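Local coordinates for teichoic acid biosynthesis protein F (Staphylococcus epidermidis, PDB 3L7I) that is a teichoic acid biosynthesis protein whose modelled part has a GT-B-type fold with two parallel beta-sheets and flanking helices, at residues L343-K346 and E347-K351; N395-P398 and G399-K403; W421-N424 and A425-L429; L619-D622 and Y623-V626; D712-H715 and K716-E720. One frame throughout, in Å; residues are numbered along the deposited sequence.

Contact 1 (L343-K346 and E347-K351); sequences LTDK and EDNVK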
# COMPACT_ATOMS: atom_id res chain seq x y z
N LEU A 343 17.58 -1.29 -5.91
CA LEU A 343 16.56 -1.29 -6.95
C LEU A 343 17.12 -1.18 -8.34
O LEU A 343 16.65 -1.85 -9.26
CB LEU A 343 15.55 -0.16 -6.74
CG LEU A 343 14.26 -0.57 -6.03
CD1 LEU A 343 13.33 0.61 -5.86
CD2 LEU A 343 13.59 -1.69 -6.80
N THR A 344 18.11 -0.32 -8.51
CA THR A 344 18.56 0.03 -9.85
C THR A 344 19.87 -0.66 -10.17
O THR A 344 20.50 -0.37 -11.19
CB THR A 344 18.71 1.56 -10.03
OG1 THR A 344 19.81 2.03 -9.24
CG2 THR A 344 17.42 2.29 -9.62
N ASP A 345 20.29 -1.56 -9.30
CA ASP A 345 21.56 -2.22 -9.51
C ASP A 345 21.45 -3.25 -10.61
O ASP A 345 20.96 -4.35 -10.39
CB ASP A 345 22.08 -2.86 -8.23
CG ASP A 345 23.46 -3.44 -8.41
OD1 ASP A 345 24.27 -2.82 -9.13
OD2 ASP A 345 23.73 -4.52 -7.83
N LYS A 346 21.91 -2.89 -11.80
CA LYS A 346 21.82 -3.75 -12.97
C LYS A 346 23.21 -4.16 -13.35
O LYS A 346 24.16 -3.43 -13.13
CB LYS A 346 21.16 -2.99 -14.13
CG LYS A 346 20.08 -2.02 -13.66
CD LYS A 346 19.38 -1.26 -14.77
CE LYS A 346 18.20 -0.46 -14.18
NZ LYS A 346 17.33 0.16 -15.22
N GLU A 347 23.35 -5.33 -13.95
CA GLU A 347 24.64 -5.75 -14.46
C GLU A 347 25.19 -4.77 -15.50
O GLU A 347 26.39 -4.75 -15.77
CB GLU A 347 24.55 -7.17 -15.03
CG GLU A 347 25.81 -7.98 -14.81
CD GLU A 347 25.59 -9.48 -14.95
OE1 GLU A 347 26.14 -10.07 -15.92
OE2 GLU A 347 24.90 -10.09 -14.09
N ASP A 348 24.33 -3.94 -16.07
CA ASP A 348 24.76 -2.98 -17.10
C ASP A 348 25.48 -1.75 -16.55
O ASP A 348 25.99 -0.94 -17.31
CB ASP A 348 23.56 -2.52 -17.95
CG ASP A 348 23.38 -3.35 -19.22
OD1 ASP A 348 24.41 -3.71 -19.84
OD2 ASP A 348 22.21 -3.62 -19.60
N ASN A 349 25.52 -1.59 -15.23
CA ASN A 349 26.10 -0.39 -14.64
C ASN A 349 27.61 -0.43 -14.60
O ASN A 349 28.27 0.59 -14.38
CB ASN A 349 25.57 -0.16 -13.23
CG ASN A 349 24.06 -0.00 -13.18
OD1 ASN A 349 23.48 0.06 -12.10
ND2 ASN A 349 23.43 0.07 -14.35
N VAL A 350 28.15 -1.63 -14.80
CA VAL A 350 29.58 -1.88 -14.61
C VAL A 350 30.46 -1.23 -15.67
O VAL A 350 30.43 -1.61 -16.83
CB VAL A 350 29.87 -3.40 -14.56
CG1 VAL A 350 31.36 -3.64 -14.66
CG2 VAL A 350 29.31 -4.02 -13.31
N LYS A 351 31.24 -0.24 -15.26
CA LYS A 351 32.26 0.32 -16.13
C LYS A 351 33.57 -0.45 -15.91
O LYS A 351 34.16 -0.34 -14.84
CB LYS A 351 32.47 1.78 -15.77
CG LYS A 351 31.22 2.65 -15.83
CD LYS A 351 31.47 3.96 -15.11
CE LYS A 351 30.72 5.13 -15.71
NZ LYS A 351 30.98 6.36 -14.89
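A type I beta turn, just past helix 336-344, brings Lys346 and Asn349 together. Asn349 N donates to Lys346 O over 3.1 Å, with an N-H...O angle of 166°. Glu347 and Asp348 fill the two inner positions of the turn with helical backbone angles. The side chain of Asn349 adds a weak second link. Its CG is anti to its own carbonyl carbon (chi1 -60°), which carries the amide back towards Lys346. There OD1 accepts a weak hydrogen bond from Lys346 N at 3.4 Å. The other amide branch, ND2, rests against the root of the lysine side chain, 3.8 Å from Lys346 CB. Beyond CG the lysine is extended and leads away from the turn.

Ser416 ties the turn to the rest of the protein. Its OG bonds to Asp345 OD1 and, weakly, to Asn349 OD1. Lys434 adds a salt bridge to Asp345 OD1, and Asn432 bonds to OD2. This is a surface beta turn, with an asparagine side chain at its fourth position folded back on the first, that leads from a helix towards strand 354-358.

Contact 2 (N395-P398 and G399-K403); sequences NVVP and GSAEK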
# COMPACT_ATOMS: atom_id res chain seq x y z
N ASN A 395 40.70 11.58 5.74
CA ASN A 395 41.63 10.66 5.13
C ASN A 395 42.34 11.29 3.95
O ASN A 395 41.72 12.01 3.16
CB ASN A 395 40.93 9.39 4.71
CG ASN A 395 40.80 8.42 5.84
OD1 ASN A 395 41.79 7.84 6.29
ND2 ASN A 395 39.57 8.25 6.33
N VAL A 396 43.63 11.04 3.85
CA VAL A 396 44.45 11.66 2.82
C VAL A 396 44.92 10.61 1.84
O VAL A 396 45.78 9.79 2.18
CB VAL A 396 45.68 12.33 3.44
CG1 VAL A 396 46.59 12.85 2.36
CG2 VAL A 396 45.27 13.44 4.38
N VAL A 397 44.37 10.63 0.64
CA VAL A 397 44.76 9.67 -0.39
C VAL A 397 45.62 10.32 -1.47
O VAL A 397 45.21 11.33 -2.06
CB VAL A 397 43.53 9.10 -1.08
CG1 VAL A 397 43.93 8.03 -2.10
CG2 VAL A 397 42.53 8.57 -0.06
N PRO A 398 46.82 9.76 -1.76
CA PRO A 398 47.64 10.32 -2.84
C PRO A 398 47.09 9.86 -4.18
O PRO A 398 46.38 8.84 -4.22
CB PRO A 398 49.02 9.69 -2.61
CG PRO A 398 48.89 8.76 -1.44
CD PRO A 398 47.42 8.52 -1.23
N GLY A 399 47.37 10.59 -5.25
CA GLY A 399 47.05 10.12 -6.59
C GLY A 399 45.70 10.55 -7.14
O GLY A 399 45.10 11.51 -6.65
N SER A 400 45.22 9.83 -8.15
CA SER A 400 44.08 10.29 -8.95
C SER A 400 42.73 9.84 -8.42
O SER A 400 41.71 10.10 -9.05
CB SER A 400 44.23 9.82 -10.39
OG SER A 400 44.11 8.40 -10.47
N ALA A 401 42.71 9.16 -7.29
CA ALA A 401 41.46 8.57 -6.80
C ALA A 401 40.50 9.62 -6.30
O ALA A 401 40.92 10.67 -5.79
CB ALA A 401 41.75 7.55 -5.71
N GLU A 402 39.20 9.35 -6.46
CA GLU A 402 38.19 10.15 -5.78
C GLU A 402 37.73 9.34 -4.60
O GLU A 402 37.76 8.10 -4.64
CB GLU A 402 37.01 10.46 -6.70
CG GLU A 402 36.67 9.37 -7.67
CD GLU A 402 35.23 9.47 -8.22
OE1 GLU A 402 35.06 9.98 -9.36
OE2 GLU A 402 34.28 9.04 -7.50
N LYS A 403 37.33 10.02 -3.53
CA LYS A 403 36.86 9.29 -2.35
C LYS A 403 35.36 9.42 -2.04
O LYS A 403 34.79 10.50 -2.18
CB LYS A 403 37.72 9.58 -1.11
CG LYS A 403 38.54 10.87 -1.07
CD LYS A 403 39.62 10.75 -0.02
CE LYS A 403 40.31 12.04 0.27
NZ LYS A 403 39.40 13.02 0.91
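Val397 and Lys403 face each other across a bend where the chain doubles back. The two runs, 395-398 and 399-403, are directed 149° apart.

The apolar contacts fill the inside of the bend. Val397 CG2 lies alongside the aliphatic part of Lys403, 3.6 Å from CD. The two side chains reach past each other in opposite directions, so the branch of the valine meets the lysine far along its stem. The second branch, CG1, is anti to the valine N and is directed at Ala401, with CG1 and Ala401 CB 4.2 Å apart. Phe389 and Tyr373 also pack on Val397.

At the other end of the bend the tip of Lys403 passes Asn395 O, with CE at 3.2 Å and NZ at 3.4 Å from that oxygen. The lysine is extended as far as CE and then bends (chi4 66°). Its NZ hydrogen-bonds to Pro392 O, farther back in the same loop.

The backbone makes the reversal at Pro398 and Gly399. Gly399 has phi 93°, a conformation that glycine takes readily. Tyr373 of helix 367-379 bridges the two runs: its OH bonds to both Pro398 O and Ala401 N.

The bend belongs to the connection between strands 384-389 and 402-405. These are parallel neighbours at one edge of the first Rossmann-like sheet of a GT-B-type fold.

Contact 3 (W421-N424 and A425-L429); sequences WVSN and ARTPL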
# COMPACT_ATOMS: atom_id res chain seq x y z
N TRP A 421 36.36 -5.01 -7.00
CA TRP A 421 36.46 -4.68 -5.57
C TRP A 421 37.78 -5.17 -4.94
O TRP A 421 38.14 -6.35 -5.03
CB TRP A 421 35.31 -5.28 -4.75
CG TRP A 421 33.94 -4.98 -5.19
CD1 TRP A 421 33.57 -4.13 -6.18
CD2 TRP A 421 32.75 -5.52 -4.64
NE1 TRP A 421 32.20 -4.12 -6.30
CE2 TRP A 421 31.67 -4.96 -5.36
CE3 TRP A 421 32.48 -6.43 -3.62
CZ2 TRP A 421 30.35 -5.28 -5.08
CZ3 TRP A 421 31.17 -6.75 -3.35
CH2 TRP A 421 30.12 -6.17 -4.07
N VAL A 422 38.49 -4.25 -4.31
CA VAL A 422 39.72 -4.58 -3.60
C VAL A 422 39.56 -4.26 -2.13
O VAL A 422 39.29 -3.10 -1.76
CB VAL A 422 40.86 -3.77 -4.12
CG1 VAL A 422 42.01 -3.90 -3.20
CG2 VAL A 422 41.22 -4.26 -5.51
N SER A 423 39.68 -5.28 -1.29
CA SER A 423 39.76 -5.05 0.15
C SER A 423 40.36 -6.16 1.01
O SER A 423 40.63 -7.28 0.56
CB SER A 423 38.40 -4.57 0.70
OG SER A 423 37.46 -5.62 0.83
N ASN A 424 40.57 -5.81 2.28
CA ASN A 424 41.28 -6.64 3.23
C ASN A 424 40.39 -6.98 4.42
O ASN A 424 40.89 -7.36 5.49
CB ASN A 424 42.49 -5.88 3.73
CG ASN A 424 42.09 -4.69 4.56
OD1 ASN A 424 40.96 -4.21 4.45
ND2 ASN A 424 42.99 -4.21 5.40
N ALA A 425 39.08 -6.86 4.26
CA ALA A 425 38.18 -7.25 5.33
C ALA A 425 36.83 -7.52 4.72
O ALA A 425 36.62 -7.22 3.55
CB ALA A 425 38.08 -6.17 6.37
N ARG A 426 35.94 -8.10 5.50
CA ARG A 426 34.63 -8.47 4.98
C ARG A 426 33.93 -7.22 4.51
O ARG A 426 33.99 -6.22 5.21
CB ARG A 426 33.80 -9.13 6.07
CG ARG A 426 34.35 -10.45 6.47
CD ARG A 426 33.74 -10.88 7.75
NE ARG A 426 32.33 -11.11 7.53
CZ ARG A 426 31.48 -11.43 8.49
NH1 ARG A 426 31.94 -11.54 9.73
NH2 ARG A 426 30.20 -11.63 8.19
N THR A 427 33.31 -7.25 3.34
CA THR A 427 32.48 -6.12 2.93
C THR A 427 31.02 -6.50 3.06
O THR A 427 30.67 -7.66 2.89
CB THR A 427 32.85 -5.51 1.51
OG1 THR A 427 32.30 -6.32 0.48
CG2 THR A 427 34.36 -5.37 1.30
N PRO A 428 30.16 -5.52 3.40
CA PRO A 428 28.75 -5.75 3.77
C PRO A 428 27.96 -6.61 2.78
O PRO A 428 28.19 -6.56 1.58
CB PRO A 428 28.15 -4.34 3.83
CG PRO A 428 29.31 -3.43 4.01
CD PRO A 428 30.51 -4.09 3.37
N LEU A 429 27.02 -7.40 3.30
CA LEU A 429 26.19 -8.23 2.44
C LEU A 429 25.10 -7.46 1.65
O LEU A 429 24.64 -7.94 0.61
CB LEU A 429 25.58 -9.36 3.25
CG LEU A 429 26.61 -10.39 3.68
CD1 LEU A 429 25.95 -11.45 4.53
CD2 LEU A 429 27.28 -11.01 2.47
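Ser423 OG overlaps the methyl of Thr427, with OG 3.1 Å from CG2. The same hydroxyl gives a weak hydrogen bond to Ala425 O at 3.3 Å. The serine OG stands between its own N and carbonyl carbon (chi1 77°), and from there it meets both partners.

Thr427 spans two residues of the strand with its two branches. CG2 meets Ser423, while OG1 is directed to Trp421. The threonine and the indole meet at a slant, and OG1 is 4.0 Å from CZ3 at the six-membered end of the ring. Trp421 and Ser423 are two apart in the strand, so both point to the side where the following loop folds back. Asn424 follows the last strand residue and begins that loop.

Strand 418-423 runs between strands 354-358 and 438-441 of the seven-stranded parallel sheet. Tyr439 OH, on strand 438-441, makes a weak hydrogen bond with Thr427 OG1, while Asn424 OD1 accepts from Phe360 N and Asn424 O is bonded to His444 ND1. The loop leans on helix 465-476, where Glu475 accepts from Thr427 N and Phe472 makes a cation-pi contact with Arg426. Val422 points away from this loop and packs on helix 367-379.

Contact 4 (L619-D622 and Y623-V626); sequences LITD and YSSV. With SO4 (sulfate ion), chain G.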
# COMPACT_ATOMS: atom_id res chain seq x y z
N LEU A 619 60.87 -6.94 17.95
CA LEU A 619 59.43 -6.86 18.20
C LEU A 619 59.11 -7.49 19.55
O LEU A 619 59.59 -8.58 19.86
CB LEU A 619 58.67 -7.60 17.11
CG LEU A 619 57.33 -6.94 16.74
CD1 LEU A 619 56.42 -7.89 15.98
CD2 LEU A 619 56.64 -6.40 17.97
N ILE A 620 58.30 -6.84 20.37
CA ILE A 620 57.77 -7.54 21.53
C ILE A 620 56.28 -7.62 21.34
O ILE A 620 55.61 -6.61 21.10
CB ILE A 620 58.07 -6.84 22.86
CG1 ILE A 620 59.56 -6.55 22.98
CG2 ILE A 620 57.60 -7.69 24.04
CD1 ILE A 620 59.91 -5.89 24.28
N THR A 621 55.75 -8.84 21.43
CA THR A 621 54.33 -9.04 21.25
C THR A 621 53.86 -10.21 22.13
O THR A 621 54.60 -10.62 23.03
CB THR A 621 54.04 -9.26 19.77
OG1 THR A 621 52.63 -9.23 19.57
CG2 THR A 621 54.60 -10.60 19.30
N ASP A 622 52.64 -10.70 21.93
CA ASP A 622 52.20 -11.89 22.65
C ASP A 622 51.43 -12.88 21.79
O ASP A 622 52.00 -13.89 21.39
CB ASP A 622 51.40 -11.52 23.91
CG ASP A 622 50.42 -10.42 23.66
OD1 ASP A 622 50.61 -9.34 24.24
OD2 ASP A 622 49.46 -10.62 22.89
N TYR A 623 50.15 -12.59 21.52
CA TYR A 623 49.33 -13.43 20.65
C TYR A 623 48.86 -12.60 19.48
O TYR A 623 47.74 -12.11 19.47
CB TYR A 623 48.10 -13.94 21.41
CG TYR A 623 48.40 -14.17 22.85
CD1 TYR A 623 47.82 -13.37 23.83
CD2 TYR A 623 49.30 -15.17 23.24
CE1 TYR A 623 48.12 -13.56 25.17
CE2 TYR A 623 49.61 -15.37 24.57
CZ TYR A 623 49.02 -14.57 25.54
OH TYR A 623 49.33 -14.77 26.87
N SER A 624 49.68 -12.43 18.47
CA SER A 624 49.27 -11.56 17.40
C SER A 624 49.80 -12.04 16.08
O SER A 624 50.93 -12.52 15.98
CB SER A 624 49.74 -10.13 17.65
OG SER A 624 49.39 -9.30 16.57
N SER A 625 48.97 -11.90 15.06
CA SER A 625 49.34 -12.20 13.70
C SER A 625 50.45 -11.28 13.18
O SER A 625 50.98 -11.52 12.09
CB SER A 625 48.10 -12.10 12.81
OG SER A 625 48.45 -11.67 11.50
N VAL A 626 50.79 -10.22 13.92
CA VAL A 626 51.92 -9.40 13.50
C VAL A 626 53.25 -10.14 13.52
O VAL A 626 54.15 -9.81 12.77
CB VAL A 626 52.12 -8.08 14.32
CG1 VAL A 626 51.02 -7.09 14.02
CG2 VAL A 626 52.27 -8.38 15.82
S SO4 G . 45.48 -10.76 15.95
O1 SO4 G . 45.15 -9.54 16.71
O2 SO4 G . 45.53 -11.90 16.86
O3 SO4 G . 44.47 -11.01 14.92
O4 SO4 G . 46.78 -10.58 15.30
O HOH W 1 51.83 -13.97 18.74
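The chain turns back at Asp622-Tyr623, so that 619-622 and 623-626 are directed 146° apart. Asp622 OD2 accepts from Tyr623 N, modelled very short at 2.5 Å, so that length is doubtful. Asp622 CG is held between its own N and carbonyl carbon (chi1 44°). Its CB sits over the centre of the Tyr623 ring in a CH-pi contact, 3.9 Å from the centroid and 6° off the normal. Arg548 pairs with Asp622 OD1, and Asp643 takes the tyrosine OH.

This is a strand-loop-helix junction of the second parallel sheet in a GT-B-type fold, and it holds an anion near the start of helix 626-630. A sulfate ion, probably from the crystallisation liquor, lies there. Its O4 accepts from Ser625 N at 2.6 Å and from Ser624 OG at 3.2 Å. Ser624 OG also accepts a nearly straight capping bond from Val626 N at 3.1 Å. A water joins Asp622 O to Ser624 N.

Toward the strand, side chains of the two runs meet. Thr621 OG1, bonded to Ala544 O, touches Ser624 CB at 3.6 Å. Leu619 and Val626 cross at about a right angle, with CD1 and CG2 4.2 Å apart.

Contact 5 (D712-H715 and K716-E720); sequences DLIH and KDIKE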
# COMPACT_ATOMS: atom_id res chain seq x y z
N ASP A 712 48.64 -6.23 -11.76
CA ASP A 712 48.69 -6.76 -13.12
C ASP A 712 47.51 -7.69 -13.36
O ASP A 712 47.03 -7.80 -14.49
CB ASP A 712 50.01 -7.50 -13.40
CG ASP A 712 51.23 -6.56 -13.46
OD1 ASP A 712 51.04 -5.32 -13.48
OD2 ASP A 712 52.38 -7.08 -13.50
N LEU A 713 47.05 -8.36 -12.31
CA LEU A 713 45.90 -9.27 -12.47
C LEU A 713 44.69 -8.46 -12.87
O LEU A 713 43.94 -8.86 -13.76
CB LEU A 713 45.60 -10.06 -11.20
CG LEU A 713 44.38 -10.97 -11.33
CD1 LEU A 713 44.73 -12.18 -12.14
CD2 LEU A 713 43.89 -11.38 -9.98
N ILE A 714 44.50 -7.33 -12.19
CA ILE A 714 43.38 -6.43 -12.47
C ILE A 714 43.50 -5.87 -13.87
O ILE A 714 42.53 -5.85 -14.63
CB ILE A 714 43.25 -5.27 -11.43
CG1 ILE A 714 42.89 -5.84 -10.06
CG2 ILE A 714 42.16 -4.30 -11.84
CD1 ILE A 714 42.88 -4.81 -8.99
N HIS A 715 44.71 -5.43 -14.22
CA HIS A 715 44.94 -4.91 -15.55
C HIS A 715 44.60 -5.93 -16.64
O HIS A 715 44.02 -5.57 -17.65
CB HIS A 715 46.39 -4.42 -15.71
CG HIS A 715 46.75 -4.04 -17.11
ND1 HIS A 715 46.38 -2.84 -17.67
CD2 HIS A 715 47.44 -4.71 -18.06
CE1 HIS A 715 46.84 -2.78 -18.91
NE2 HIS A 715 47.48 -3.90 -19.17
N LYS A 716 44.94 -7.19 -16.42
CA LYS A 716 44.68 -8.23 -17.41
C LYS A 716 43.19 -8.55 -17.48
O LYS A 716 42.70 -8.97 -18.52
CB LYS A 716 45.49 -9.50 -17.12
CG LYS A 716 45.28 -10.64 -18.12
CD LYS A 716 45.81 -11.98 -17.58
CE LYS A 716 46.36 -12.88 -18.68
NZ LYS A 716 45.29 -13.57 -19.46
N ASP A 717 42.48 -8.36 -16.38
CA ASP A 717 41.05 -8.62 -16.35
C ASP A 717 40.28 -7.57 -17.15
O ASP A 717 39.30 -7.89 -17.83
CB ASP A 717 40.52 -8.69 -14.90
CG ASP A 717 40.62 -10.09 -14.29
OD1 ASP A 717 40.62 -11.09 -15.06
OD2 ASP A 717 40.69 -10.20 -13.05
N ILE A 718 40.72 -6.31 -17.09
CA ILE A 718 39.96 -5.24 -17.75
C ILE A 718 40.28 -5.05 -19.22
O ILE A 718 39.48 -4.47 -19.96
CB ILE A 718 39.94 -3.89 -16.98
CG1 ILE A 718 41.22 -3.62 -16.23
CG2 ILE A 718 38.94 -3.95 -15.88
CD1 ILE A 718 40.93 -2.87 -14.93
N LYS A 719 41.43 -5.55 -19.66
CA LYS A 719 41.68 -5.65 -21.09
C LYS A 719 40.64 -6.56 -21.79
O LYS A 719 40.12 -6.20 -22.84
CB LYS A 719 43.12 -6.10 -21.38
CG LYS A 719 44.14 -4.95 -21.33
CD LYS A 719 45.41 -5.30 -22.11
CE LYS A 719 46.19 -4.06 -22.52
NZ LYS A 719 46.97 -4.31 -23.76
N GLU A 720 40.31 -7.70 -21.18
CA GLU A 720 39.31 -8.58 -21.77
C GLU A 720 37.97 -7.89 -21.87
O GLU A 720 37.39 -7.81 -22.95
CB GLU A 720 39.14 -9.86 -20.96
CG GLU A 720 40.39 -10.34 -20.27
CD GLU A 720 41.47 -10.73 -21.25
OE1 GLU A 720 42.56 -11.16 -20.79
OE2 GLU A 720 41.23 -10.62 -22.47
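Lys719 slants across His715, one turn earlier in the C-terminal alpha-helix 706-721. Its CB is 3.9 Å from His715 O, the oxygen that accepts from Lys719 N at 3.3 Å. CG is beside the backbone N (chi1 -82°) and sits over one face of the imidazole. CD follows at 3.9 Å from His715 NE2. CE comes closer, 3.6 Å from the same nitrogen. The lysine is extended beyond CG and ends with NZ 4.6 Å from NE2, near it but not in contact. The histidine has other partners: Tyr383 OH bonds to ND1, and the Tyr380 ring stacks on it.

The backbone bonds are those of a regular helix. Lys716, Asp717 and Ile718 donate to the carbonyls of Asp712, Leu713 and Ile714. Asp717 N also makes a weak second bond to Ile714 O.

Ile714 and Ile718 form the buried face. They lie side by side and point the same way, and Ile714 CG2 touches Ile718 CD1 at 3.6 Å. Both pack on strand 418-423 at His420. Lys716 and Glu720 form a long salt bridge on the exposed side. Asp717 points alongside Leu713, with OD2 4.1 Å from Leu713 CG, and that same OD2 is hydrogen-bonded to His420 NE2.

Overall arrangement
The five contacts follow one another along the chain without interleaving. Contacts 2 and 3 both reach the seven-stranded parallel sheet, 2 at its edge strand 402-405 and 3 at strand 418-423; their centres are 19 Å apart. Contact 1 lies at the surface on the same side of the chain's centre as contact 3, with about 7 Å between nearest atoms. Contact 4 belongs to the six-stranded sheet, and its centre is 44 Å from that of contact 1. Contact 5, although last in sequence, returns to the first sheet, where Ile714 packs on Val422 of contact 3. The C-terminal helix thus crosses back to the first sheet, a feature known from GT-B folds.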